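Local coordinates for protein transcriptional regulator, SorC family (Enterococcus faecalis, PDB 2O0M) that probably regulates transcription as a member of the SorC family, with a putative sugar-binding domain thought to sense a carbohydrate effector, at residues 133-138 against 302-307. Residues are numbered along the deposited sequence; the frame is centred on the assembly and turned at random.
Sequences NTLNLL and YVVAIA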
loop_
_atom_site.group_PDB
_atom_site.type_symbol
_atom_site.label_atom_id
_atom_site.label_comp_id
_atom_site.label_asym_id
_atom_site.label_seq_id
_atom_site.Cartn_x
_atom_site.Cartn_y
_atom_site.Cartn_z
ATOM N N ASN A 133 -11.900 1.681 11.069
ATOM C CA ASN A 133 -12.381 2.902 11.713
ATOM C C ASN A 133 -11.986 4.149 10.932
ATOM O O ASN A 133 -12.782 5.085 10.784
ATOM C CB ASN A 133 -11.874 2.955 13.152
ATOM C CG ASN A 133 -12.477 1.858 14.010
ATOM O OD1 ASN A 133 -13.591 1.376 13.742
ATOM N ND2 ASN A 133 -11.757 1.454 15.046
ATOM N N THR A 134 -10.775 4.121 10.386
ATOM C CA THR A 134 -10.230 5.234 9.629
ATOM C C THR A 134 -11.010 5.448 8.328
ATOM O O THR A 134 -11.430 6.560 8.027
ATOM C CB THR A 134 -8.738 4.996 9.334
ATOM O OG1 THR A 134 -8.004 4.996 10.572
ATOM C CG2 THR A 134 -8.173 6.061 8.409
ATOM N N LEU A 135 -11.214 4.380 7.558
ATOM C CA LEU A 135 -12.008 4.481 6.333
ATOM C C LEU A 135 -13.487 4.773 6.616
ATOM O O LEU A 135 -14.138 5.441 5.826
ATOM C CB LEU A 135 -11.863 3.224 5.475
ATOM C CG LEU A 135 -10.438 2.934 4.962
ATOM C CD1 LEU A 135 -10.466 1.728 4.087
ATOM C CD2 LEU A 135 -9.822 4.121 4.219
ATOM N N ASN A 136 -14.019 4.295 7.734
ATOM C CA ASN A 136 -15.404 4.611 8.070
ATOM C C ASN A 136 -15.570 6.113 8.263
ATOM O O ASN A 136 -16.559 6.709 7.824
ATOM C CB ASN A 136 -15.817 3.882 9.341
ATOM C CG ASN A 136 -17.251 4.167 9.730
ATOM O OD1 ASN A 136 -18.135 4.183 8.882
ATOM N ND2 ASN A 136 -17.484 4.404 11.014
ATOM N N LEU A 137 -14.593 6.716 8.930
ATOM C CA LEU A 137 -14.579 8.168 9.138
ATOM C C LEU A 137 -14.338 8.942 7.839
ATOM O O LEU A 137 -15.007 9.939 7.576
ATOM C CB LEU A 137 -13.494 8.546 10.155
ATOM C CG LEU A 137 -13.153 10.034 10.328
ATOM C CD1 LEU A 137 -14.278 10.739 11.060
ATOM C CD2 LEU A 137 -11.844 10.243 11.080
ATOM N N LEU A 138 -13.361 8.494 7.055
ATOM C CA LEU A 138 -12.878 9.242 5.890
ATOM C C LEU A 138 -13.771 9.117 4.649
ATOM O O LEU A 138 -14.028 10.103 3.965
ATOM C CB LEU A 138 -11.437 8.824 5.518
ATOM C CG LEU A 138 -10.267 9.253 6.413
ATOM C CD1 LEU A 138 -8.944 8.768 5.840
ATOM C CD2 LEU A 138 -10.215 10.772 6.625
ATOM N N TYR A 302 -7.743 10.526 0.152
ATOM C CA TYR A 302 -7.625 9.605 1.286
ATOM C C TYR A 302 -6.492 8.616 1.006
ATOM O O TYR A 302 -6.622 7.708 0.190
ATOM C CB TYR A 302 -8.964 8.908 1.548
ATOM C CG TYR A 302 -10.095 9.905 1.615
ATOM C CD1 TYR A 302 -10.077 10.934 2.547
ATOM C CD2 TYR A 302 -11.128 9.878 0.692
ATOM C CE1 TYR A 302 -11.101 11.884 2.594
ATOM C CE2 TYR A 302 -12.157 10.818 0.731
ATOM C CZ TYR A 302 -12.127 11.826 1.674
ATOM O OH TYR A 302 -13.148 12.770 1.715
ATOM N N VAL A 303 -5.358 8.847 1.653
ATOM C CA VAL A 303 -4.155 8.073 1.418
ATOM C C VAL A 303 -3.726 7.518 2.758
ATOM O O VAL A 303 -3.480 8.279 3.675
ATOM C CB VAL A 303 -3.036 8.935 0.805
ATOM C CG1 VAL A 303 -1.789 8.087 0.573
ATOM C CG2 VAL A 303 -3.495 9.547 -0.513
ATOM N N VAL A 304 -3.639 6.190 2.855
ATOM C CA VAL A 304 -3.330 5.551 4.115
ATOM C C VAL A 304 -2.178 4.591 3.903
ATOM O O VAL A 304 -2.302 3.642 3.117
ATOM C CB VAL A 304 -4.550 4.795 4.685
ATOM C CG1 VAL A 304 -4.233 4.240 6.067
ATOM C CG2 VAL A 304 -5.771 5.706 4.756
ATOM N N ALA A 305 -1.080 4.845 4.613
ATOM C CA ALA A 305 0.075 3.951 4.660
ATOM C C ALA A 305 -0.006 3.136 5.959
ATOM O O ALA A 305 -0.256 3.684 7.040
ATOM C CB ALA A 305 1.352 4.729 4.638
ATOM N N ILE A 306 0.228 1.831 5.857
ATOM C CA ILE A 306 0.174 0.947 7.019
ATOM C C ILE A 306 1.479 0.179 7.076
ATOM O O ILE A 306 1.744 -0.644 6.214
ATOM C CB ILE A 306 -0.987 -0.069 6.911
ATOM C CG1 ILE A 306 -2.310 0.650 6.653
ATOM C CG2 ILE A 306 -1.077 -0.901 8.189
ATOM C CD1 ILE A 306 -3.522 -0.289 6.525
ATOM N N ALA A 307 2.276 0.422 8.108
ATOM C CA ALA A 307 3.587 -0.216 8.214
ATOM C C ALA A 307 4.051 -0.144 9.648
ATOM O O ALA A 307 4.027 0.923 10.272
ATOM C CB ALA A 307 4.595 0.431 7.283
#
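Leu138, at the end of helix 122-138, and Tyr302, at the start of strand 302-306, make the most extensive part of this contact, an example of a helix laid on a β-sheet and running nearly antiparallel to the strand beneath it (171° between the axes of helix 133-138 and strand 302-306). The backbone carbonyl oxygen of Leu138 sits over one face of the phenol, displaced toward its rim, with Leu138 O 3.4 Å from Tyr302 CZ, a van der Waals contact and not a hydrogen bond.

Apolar contacts make up the rest. Leu138 CB comes within 3.9 Å of Tyr302 CD1, and Leu138 CD1 and CD2 each lie 4.1 Å from Tyr302 CD1. The leucine and the tyrosine lie alongside one another, pointing opposite ways; Tyr302 has CG anti to its own carbonyl carbon (chi1 -50°), which carries the ring alongside the last turn of the helix. Farther along the strand, Val304 directs CG2 at Thr134 and Leu135, 4.4 Å from both Thr134 CG2 and Leu135 CD2. The Thr134 hydroxyl is bonded within its own helix, to Val130 O, while its methyl faces the valine.

Strand 302-306 runs parallel between strands 238-245 and 328-332 in the Rossmann-like sheet of the putative sugar-binding domain. Helix 122-138 spans all three, with Leu135 touching Cys238, Leu131 touching Val304, and Thr134 and Leu138 resting on Trp328.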